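Local coordinates for beta-Lactamase/D-Alanine Carboxypeptidase (PDB 5EVI), which probably hydrolyses beta-lactam antibiotics to substituted beta-amino acids, as a class C beta-lactamase, at residues D[162-167]-D[219-224]; D[34-39]-D[357-362]; D[109-114]-D[262-267]. All blocks are in the same frame, centred on the assembly; numbering follows the deposited sequence.

How the interactions relate
Interaction 2 closes the longest span of chain, joining strand 31-38 to the C-terminal helix 349-363, and interactions 3 and 1 are nested in turn inside it. Interactions 1 and 3 sit as neighbours, centres 18 Å apart: Leu-162 of helix 156-169 packs on Val-110 and Gly-114, and Ile-165 on Leu-113, so the helical part and segment 109-114 share one core. Interactions 2 and 3 both use the large antiparallel sheet, at well separated strands, with nearest atoms about 17 Å apart. Interaction 2 lies across the chain's centre from interaction 1, their centres 32 Å apart. Interactions 1 and 3 thus lie where helices pack on each other and on the sheet, while interaction 2 ties the C-terminal helix to a strand near the chain's start.

Interaction 1: D[162-167]-D[219-224]; sequences LGVIAA and GILAAE
Val-164 turns CG1 anti to the backbone N (chi1 172°), which leaves CG2 to face Leu-221; the leucine, with CG anti to its own carbonyl carbon (chi1 -56°), extends CD2 to meet Val-164 CG2 at 3.9 Å. The two side chains cross at about a right angle, methyl against methyl. This is packing inside the helical domain of the class C beta-lactamase fold, where helix 156-169 is approached by the start of helix 222-226. Leu-221 is the N-cap residue of that second helix and also the third residue of a type II turn from Gly-219 to Ala-222, whose closing bond is weak. Leu-221 also packs on Leu-135 of helix 132-138 and on Val-125.

Three residues after the N-cap, Glu-224 brings its aliphatic part over the backbone of Gly-163. A CB on Gly-163 would point at Glu-224 and sit tightly against its CG; the CA atoms of the two residues lie 5.5 Å apart. The Glu-224 chain bends at chi2 (76°). Its side chain lies near, without touching, residues that fit an SxxK pattern, probably the active-site motif. Phe-174 also touches Glu-224. Glu-224 CG stands 4.3 Å from Gly-163 CA.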
loop_
_atom_site.group_PDB
_atom_site.type_symbol
_atom_site.label_atom_id
_atom_site.label_comp_id
_atom_site.label_asym_id
_atom_site.label_seq_id
_atom_site.Cartn_x
_atom_site.Cartn_y
_atom_site.Cartn_z
ATOM N N LEU D 162 -2.724 -13.330 2.125
ATOM C CA LEU D 162 -3.916 -12.825 1.421
ATOM C C LEU D 162 -3.731 -12.870 -0.102
ATOM O O LEU D 162 -4.632 -13.291 -0.827
ATOM C CB LEU D 162 -4.258 -11.397 1.877
ATOM C CG LEU D 162 -5.551 -10.741 1.382
ATOM C CD1 LEU D 162 -6.782 -11.499 1.851
ATOM C CD2 LEU D 162 -5.614 -9.291 1.846
ATOM N N GLY D 163 -2.561 -12.450 -0.578
ATOM C CA GLY D 163 -2.225 -12.537 -2.004
ATOM C C GLY D 163 -2.168 -13.961 -2.545
ATOM O O GLY D 163 -2.590 -14.214 -3.680
ATOM N N VAL D 164 -1.656 -14.887 -1.730
ATOM C CA VAL D 164 -1.584 -16.314 -2.087
ATOM C C VAL D 164 -2.991 -16.925 -2.186
ATOM O O VAL D 164 -3.264 -17.688 -3.115
ATOM C CB VAL D 164 -0.691 -17.114 -1.095
ATOM C CG1 VAL D 164 -0.768 -18.618 -1.347
ATOM C CG2 VAL D 164 0.758 -16.650 -1.190
ATOM N N ILE D 165 -3.867 -16.586 -1.236
ATOM C CA ILE D 165 -5.286 -17.000 -1.275
ATOM C C ILE D 165 -6.034 -16.399 -2.479
ATOM O O ILE D 165 -6.810 -17.099 -3.129
ATOM C CB ILE D 165 -6.022 -16.661 0.056
ATOM C CG1 ILE D 165 -5.518 -17.575 1.178
ATOM C CG2 ILE D 165 -7.541 -16.818 -0.077
ATOM C CD1 ILE D 165 -5.993 -17.203 2.571
ATOM N N ALA D 166 -5.799 -15.117 -2.772
ATOM C CA ALA D 166 -6.488 -14.422 -3.877
ATOM C C ALA D 166 -6.097 -14.945 -5.267
ATOM O O ALA D 166 -6.954 -15.085 -6.142
ATOM C CB ALA D 166 -6.246 -12.921 -3.794
ATOM N N ALA D 167 -4.808 -15.219 -5.465
ATOM C CA ALA D 167 -4.303 -15.775 -6.727
ATOM C C ALA D 167 -4.725 -17.234 -6.921
ATOM O O ALA D 167 -5.076 -17.638 -8.027
ATOM C CB ALA D 167 -2.788 -15.654 -6.788
ATOM N N GLY D 219 12.640 -12.555 -1.992
ATOM C CA GLY D 219 12.286 -13.127 -0.703
ATOM C C GLY D 219 10.951 -13.820 -0.752
ATOM O O GLY D 219 10.220 -13.710 -1.738
ATOM N N ILE D 220 10.634 -14.524 0.328
ATOM C CA ILE D 220 9.385 -15.267 0.426
ATOM C C ILE D 220 8.290 -14.269 0.803
ATOM O O ILE D 220 8.423 -13.529 1.784
ATOM C CB ILE D 220 9.460 -16.419 1.459
ATOM C CG1 ILE D 220 10.702 -17.306 1.223
ATOM C CG2 ILE D 220 8.184 -17.255 1.418
ATOM C CD1 ILE D 220 10.883 -17.798 -0.203
ATOM N N LEU D 221 7.225 -14.260 0.005
ATOM C CA LEU D 221 6.133 -13.281 0.084
ATOM C C LEU D 221 6.564 -11.845 -0.275
ATOM O O LEU D 221 5.879 -10.873 0.082
ATOM C CB LEU D 221 5.396 -13.344 1.437
ATOM C CG LEU D 221 4.832 -14.720 1.811
ATOM C CD1 LEU D 221 4.235 -14.687 3.208
ATOM C CD2 LEU D 221 3.802 -15.202 0.800
ATOM N N ALA D 222 7.660 -11.724 -1.026
ATOM C CA ALA D 222 8.186 -10.422 -1.439
ATOM C C ALA D 222 7.241 -9.732 -2.413
ATOM O O ALA D 222 6.945 -8.539 -2.274
ATOM C CB ALA D 222 9.555 -10.590 -2.079
ATOM N N ALA D 223 6.781 -10.496 -3.401
ATOM C CA ALA D 223 5.851 -9.996 -4.414
ATOM C C ALA D 223 4.513 -9.585 -3.785
ATOM O O ALA D 223 3.933 -8.568 -4.161
ATOM C CB ALA D 223 5.640 -11.028 -5.516
ATOM N N GLU D 224 4.074 -10.340 -2.781
ATOM C CA GLU D 224 2.754 -10.172 -2.170
ATOM C C GLU D 224 2.715 -9.042 -1.115
ATOM O O GLU D 224 1.672 -8.418 -0.926
ATOM C CB GLU D 224 2.288 -11.504 -1.539
ATOM C CG GLU D 224 2.082 -12.683 -2.506
ATOM C CD GLU D 224 3.361 -13.362 -3.009
ATOM O OE1 GLU D 224 4.464 -12.982 -2.589
ATOM O OE2 GLU D 224 3.276 -14.284 -3.856
#

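Interaction 2: D[34-39]-D[357-362]; sequences IAITRH and YRILQH
Where Ile-34 and Ile-36 meet Ile-359 and Leu-360, every touching group is aliphatic; the flat groups stand at the margins. Arg-358 O lies 3.2 Å above one face of the His-362 ring, offset toward its rim, while NE2 of that ring is hydrogen-bonded to Glu-19. At the C-terminal end of the strand, Arg-38 NH2 lies in the plane of the His-39 ring, at its edge. The contact itself is a helix-on-sheet layer in the class C beta-lactamase fold: the C-terminal helix 349-363 covers strand 31-38, and the axes of the two short segments approach to 10.3 Å with 40° between their directions.

Alternate strand residues point at the helix. Ile-34 and Ile-359 reach for each other tip to tip, CD1 to CD1 at 4.0 Å, with Val-16 of helix 9-20 packing against both. Ile-36 puts CG1 anti to its carbonyl carbon (chi1 -52°), sending CD1 obliquely across Ile-359, while its CG2 branch is left for Leu-360. Those last two chains slide past each other in opposite directions, Ile-36 CG2 to Leu-360 CD2 at 3.8 Å. The alternating residues Ala-35 and Thr-37 pack on helix 232-243. The tightest pair between the two segments is Ile-36 CD1 against Ile-359 CG2, at 3.4 Å, closer than usual for two carbons.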
loop_
_atom_site.group_PDB
_atom_site.type_symbol
_atom_site.label_atom_id
_atom_site.label_comp_id
_atom_site.label_asym_id
_atom_site.label_seq_id
_atom_site.Cartn_x
_atom_site.Cartn_y
_atom_site.Cartn_z
ATOM N N ILE D 34 6.150 13.795 -7.490
ATOM C CA ILE D 34 4.884 14.119 -6.795
ATOM C C ILE D 34 3.776 14.202 -7.846
ATOM O O ILE D 34 3.942 14.890 -8.847
ATOM C CB ILE D 34 5.004 15.465 -6.035
ATOM C CG1 ILE D 34 6.069 15.378 -4.942
ATOM C CG2 ILE D 34 3.661 15.907 -5.445
ATOM C CD1 ILE D 34 6.479 16.708 -4.331
ATOM N N ALA D 35 2.687 13.468 -7.634
ATOM C CA ALA D 35 1.444 13.609 -8.400
ATOM C C ALA D 35 0.359 14.154 -7.480
ATOM O O ALA D 35 0.246 13.693 -6.354
ATOM C CB ALA D 35 1.022 12.255 -8.931
ATOM N N ILE D 36 -0.430 15.114 -7.964
ATOM C CA ILE D 36 -1.624 15.597 -7.254
ATOM C C ILE D 36 -2.842 15.474 -8.162
ATOM O O ILE D 36 -2.760 15.777 -9.349
ATOM C CB ILE D 36 -1.478 17.076 -6.810
ATOM C CG1 ILE D 36 -0.173 17.281 -6.035
ATOM C CG2 ILE D 36 -2.672 17.499 -5.945
ATOM C CD1 ILE D 36 0.169 18.738 -5.794
ATOM N N THR D 37 -3.977 15.054 -7.600
ATOM C CA THR D 37 -5.226 15.005 -8.359
ATOM C C THR D 37 -6.256 15.833 -7.585
ATOM O O THR D 37 -6.319 15.762 -6.359
ATOM C CB THR D 37 -5.670 13.559 -8.681
ATOM O OG1 THR D 37 -6.849 13.576 -9.508
ATOM C CG2 THR D 37 -5.891 12.729 -7.414
ATOM N N ARG D 38 -6.999 16.665 -8.318
ATOM C CA ARG D 38 -7.963 17.602 -7.735
ATOM C C ARG D 38 -9.137 17.683 -8.713
ATOM O O ARG D 38 -8.996 18.252 -9.807
ATOM C CB ARG D 38 -7.311 18.983 -7.533
ATOM C CG ARG D 38 -7.549 19.605 -6.167
ATOM C CD ARG D 38 -8.835 20.427 -6.085
ATOM N NE ARG D 38 -8.636 21.793 -6.554
ATOM C CZ ARG D 38 -9.508 22.798 -6.417
ATOM N NH1 ARG D 38 -9.192 24.001 -6.890
ATOM N NH2 ARG D 38 -10.682 22.627 -5.799
ATOM N N HIS D 39 -10.267 17.086 -8.332
ATOM C CA HIS D 39 -11.450 16.959 -9.206
ATOM C C HIS D 39 -11.114 16.385 -10.587
ATOM O O HIS D 39 -11.608 16.871 -11.609
ATOM C CB HIS D 39 -12.173 18.310 -9.332
ATOM C CG HIS D 39 -12.656 18.854 -8.024
ATOM N ND1 HIS D 39 -13.667 18.262 -7.302
ATOM C CD2 HIS D 39 -12.262 19.929 -7.304
ATOM C CE1 HIS D 39 -13.868 18.942 -6.185
ATOM N NE2 HIS D 39 -13.037 19.966 -6.169
ATOM N N TYR D 357 0.441 16.699 3.636
ATOM C CA TYR D 357 -0.556 17.563 4.301
ATOM C C TYR D 357 -0.419 19.041 3.850
ATOM O O TYR D 357 -1.421 19.682 3.499
ATOM C CB TYR D 357 -0.489 17.459 5.823
ATOM C CG TYR D 357 -1.661 18.125 6.533
ATOM C CD1 TYR D 357 -2.739 17.366 6.992
ATOM C CD2 TYR D 357 -1.700 19.514 6.737
ATOM C CE1 TYR D 357 -3.803 17.957 7.640
ATOM C CE2 TYR D 357 -2.773 20.113 7.382
ATOM C CZ TYR D 357 -3.816 19.334 7.829
ATOM O OH TYR D 357 -4.875 19.936 8.469
ATOM N N ARG D 358 0.808 19.555 3.804
ATOM C CA ARG D 358 1.026 20.966 3.439
ATOM C C ARG D 358 0.690 21.222 1.974
ATOM O O ARG D 358 -0.016 22.196 1.636
ATOM C CB ARG D 358 2.466 21.408 3.744
ATOM C CG ARG D 358 2.701 21.727 5.214
ATOM C CD ARG D 358 4.025 21.209 5.748
ATOM N NE ARG D 358 5.168 22.065 5.451
ATOM C CZ ARG D 358 5.903 22.753 6.342
ATOM N NH1 ARG D 358 6.924 23.478 5.897
ATOM N NH2 ARG D 358 5.639 22.751 7.658
ATOM N N ILE D 359 1.198 20.355 1.106
ATOM C CA ILE D 359 0.908 20.449 -0.330
ATOM C C ILE D 359 -0.596 20.401 -0.626
ATOM O O ILE D 359 -1.094 21.225 -1.413
ATOM C CB ILE D 359 1.644 19.360 -1.142
ATOM C CG1 ILE D 359 3.153 19.635 -1.155
ATOM C CG2 ILE D 359 1.079 19.282 -2.549
ATOM C CD1 ILE D 359 3.980 18.511 -1.766
ATOM N N LEU D 360 -1.302 19.452 -0.017
ATOM C CA LEU D 360 -2.751 19.318 -0.239
ATOM C C LEU D 360 -3.513 20.485 0.388
ATOM O O LEU D 360 -4.511 20.943 -0.178
ATOM C CB LEU D 360 -3.291 17.940 0.217
ATOM C CG LEU D 360 -3.001 16.719 -0.693
ATOM C CD1 LEU D 360 -3.907 15.545 -0.322
ATOM C CD2 LEU D 360 -3.167 17.051 -2.171
ATOM N N GLN D 361 -3.025 21.001 1.520
ATOM C CA GLN D 361 -3.523 22.278 2.032
ATOM C C GLN D 361 -3.289 23.411 1.005
ATOM O O GLN D 361 -4.190 24.208 0.799
ATOM C CB GLN D 361 -2.918 22.621 3.388
ATOM C CG GLN D 361 -3.571 23.814 4.061
ATOM C CD GLN D 361 -3.190 23.946 5.518
ATOM O OE1 GLN D 361 -4.059 24.015 6.384
ATOM N NE2 GLN D 361 -1.883 23.949 5.801
ATOM N N HIS D 362 -2.122 23.449 0.340
ATOM C CA HIS D 362 -1.869 24.457 -0.718
ATOM C C HIS D 362 -2.788 24.254 -1.936
ATOM O O HIS D 362 -3.190 25.236 -2.557
ATOM C CB HIS D 362 -0.432 24.432 -1.288
ATOM C CG HIS D 362 0.667 24.667 -0.302
ATOM N ND1 HIS D 362 0.622 25.642 0.670
ATOM C CD2 HIS D 362 1.892 24.097 -0.203
ATOM C CE1 HIS D 362 1.748 25.618 1.364
ATOM N NE2 HIS D 362 2.529 24.689 0.857
#

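Interaction 3: D[109-114]-D[262-267]; sequences PVFHLG and GYFKVG
Phe-111 and Tyr-263 lay their rings nearly parallel, planes at 17°, but slid so far apart that they barely overlap; the centroids stand 5.2 Å from each other. What overlap there is comes from Phe-111 CD1, which sits over one face of the tyrosine ring, 3.8 Å from Tyr-263 CD1. Phe-111 gets there with CG between its backbone N and carbonyl carbon (chi1 74°), which swings the ring out toward the strand. Phe-264 crosses the Phe-111 side chain at about a right angle and brings CZ to the edge of that ring, near its plane, 4.0 Å from Phe-111 CE1.

Tyr-263 and Phe-264 are consecutive, yet both point toward segment 109-114, because the two form a classic beta bulge, both facing Gln-271 on the next strand. The bulge lets strand 262-266 offer two consecutive rings on the same side, and with them the large antiparallel sheet of the class C beta-lactamase fold packs on the turn leading into helix 112-115. Thr-115 of that helix touches both rings as well.

His-112 adds a fourth ring. It meets that of Phe-264 rim to rim, neither over the other's face, with planes at 33° and His-112 CE1 at 3.8 Å from Phe-264 CZ. His-112 has further partners: ND1 is hydrogen-bonded to Thr-117, Pro-109 O lies in plane at the ring's edge, and Phe-111 CZ rests 3.3 Å above one face, toward the rim.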
loop_
_atom_site.group_PDB
_atom_site.type_symbol
_atom_site.label_atom_id
_atom_site.label_comp_id
_atom_site.label_asym_id
_atom_site.label_seq_id
_atom_site.Cartn_x
_atom_site.Cartn_y
_atom_site.Cartn_z
ATOM N N PRO D 109 -11.131 -16.225 10.136
ATOM C CA PRO D 109 -11.591 -15.609 8.873
ATOM C C PRO D 109 -10.468 -14.939 8.047
ATOM O O PRO D 109 -9.509 -14.415 8.615
ATOM C CB PRO D 109 -12.628 -14.580 9.342
ATOM C CG PRO D 109 -13.148 -15.121 10.642
ATOM C CD PRO D 109 -11.980 -15.822 11.282
ATOM N N VAL D 110 -10.614 -14.958 6.720
ATOM C CA VAL D 110 -9.573 -14.485 5.783
ATOM C C VAL D 110 -9.309 -12.978 5.905
ATOM O O VAL D 110 -8.158 -12.545 5.753
ATOM C CB VAL D 110 -9.925 -14.851 4.314
ATOM C CG1 VAL D 110 -8.962 -14.224 3.298
ATOM C CG2 VAL D 110 -9.947 -16.363 4.115
ATOM N N PHE D 111 -10.351 -12.192 6.187
ATOM C CA PHE D 111 -10.229 -10.723 6.194
ATOM C C PHE D 111 -9.158 -10.218 7.155
ATOM O O PHE D 111 -8.473 -9.241 6.862
ATOM C CB PHE D 111 -11.576 -10.030 6.454
ATOM C CG PHE D 111 -12.078 -10.105 7.874
ATOM C CD1 PHE D 111 -11.752 -9.113 8.800
ATOM C CD2 PHE D 111 -12.940 -11.124 8.271
ATOM C CE1 PHE D 111 -12.243 -9.160 10.098
ATOM C CE2 PHE D 111 -13.438 -11.172 9.578
ATOM C CZ PHE D 111 -13.087 -10.189 10.484
ATOM N N HIS D 112 -8.998 -10.913 8.281
ATOM C CA HIS D 112 -7.963 -10.581 9.267
ATOM C C HIS D 112 -6.526 -10.483 8.726
ATOM O O HIS D 112 -5.661 -9.912 9.402
ATOM C CB HIS D 112 -7.942 -11.629 10.382
ATOM C CG HIS D 112 -9.120 -11.567 11.293
ATOM N ND1 HIS D 112 -9.334 -10.527 12.170
ATOM C CD2 HIS D 112 -10.154 -12.421 11.458
ATOM C CE1 HIS D 112 -10.443 -10.755 12.854
ATOM N NE2 HIS D 112 -10.968 -11.887 12.425
ATOM N N LEU D 113 -6.260 -11.097 7.575
ATOM C CA LEU D 113 -4.933 -11.053 6.956
ATOM C C LEU D 113 -4.657 -9.738 6.239
ATOM O O LEU D 113 -3.504 -9.429 5.968
ATOM C CB LEU D 113 -4.788 -12.170 5.924
ATOM C CG LEU D 113 -4.924 -13.634 6.362
ATOM C CD1 LEU D 113 -5.117 -14.505 5.138
ATOM C CD2 LEU D 113 -3.699 -14.082 7.140
ATOM N N GLY D 114 -5.715 -9.051 5.812
ATOM C CA GLY D 114 -5.614 -7.691 5.289
ATOM C C GLY D 114 -5.721 -6.591 6.324
ATOM O O GLY D 114 -5.419 -5.433 6.024
ATOM N N GLY D 262 -13.845 -0.114 6.720
ATOM C CA GLY D 262 -13.185 0.004 8.010
ATOM C C GLY D 262 -13.581 -1.130 8.927
ATOM O O GLY D 262 -14.768 -1.269 9.293
ATOM N N TYR D 263 -12.600 -1.928 9.323
ATOM C CA TYR D 263 -12.869 -3.127 10.140
ATOM C C TYR D 263 -12.555 -2.913 11.621
ATOM O O TYR D 263 -13.248 -3.459 12.472
ATOM C CB TYR D 263 -12.064 -4.299 9.612
ATOM C CG TYR D 263 -12.507 -4.865 8.299
ATOM C CD1 TYR D 263 -13.550 -5.787 8.230
ATOM C CD2 TYR D 263 -11.841 -4.531 7.111
ATOM C CE1 TYR D 263 -13.939 -6.334 7.011
ATOM C CE2 TYR D 263 -12.210 -5.076 5.891
ATOM C CZ TYR D 263 -13.264 -5.969 5.843
ATOM O OH TYR D 263 -13.642 -6.524 4.660
ATOM N N PHE D 264 -11.513 -2.133 11.938
ATOM C CA PHE D 264 -11.115 -1.910 13.343
ATOM C C PHE D 264 -10.756 -0.449 13.653
ATOM O O PHE D 264 -10.267 0.280 12.785
ATOM C CB PHE D 264 -9.921 -2.813 13.679
ATOM C CG PHE D 264 -10.186 -4.270 13.456
ATOM C CD1 PHE D 264 -10.785 -5.041 14.456
ATOM C CD2 PHE D 264 -9.837 -4.881 12.268
ATOM C CE1 PHE D 264 -11.045 -6.385 14.257
ATOM C CE2 PHE D 264 -10.090 -6.228 12.059
ATOM C CZ PHE D 264 -10.691 -6.985 13.058
ATOM N N LYS D 265 -11.018 -0.029 14.892
ATOM C CA LYS D 265 -10.452 1.207 15.441
ATOM C C LYS D 265 -9.169 0.814 16.173
ATOM O O LYS D 265 -9.205 -0.102 17.010
ATOM C CB LYS D 265 -11.429 1.893 16.412
ATOM C CG LYS D 265 -12.516 2.737 15.743
ATOM C CD LYS D 265 -12.210 4.233 15.801
ATOM C CE LYS D 265 -12.748 4.998 14.606
ATOM N NZ LYS D 265 -14.156 4.729 14.223
ATOM N N VAL D 266 -8.058 1.483 15.846
ATOM C CA VAL D 266 -6.720 1.188 16.429
ATOM C C VAL D 266 -6.105 2.521 16.836
ATOM O O VAL D 266 -5.488 3.196 16.017
ATOM C CB VAL D 266 -5.791 0.447 15.430
ATOM C CG1 VAL D 266 -4.489 0.017 16.107
ATOM C CG2 VAL D 266 -6.485 -0.780 14.850
ATOM N N GLY D 267 -6.296 2.912 18.096
ATOM C CA GLY D 267 -6.052 4.294 18.512
ATOM C C GLY D 267 -6.933 5.229 17.693
ATOM O O GLY D 267 -8.146 4.990 17.546
#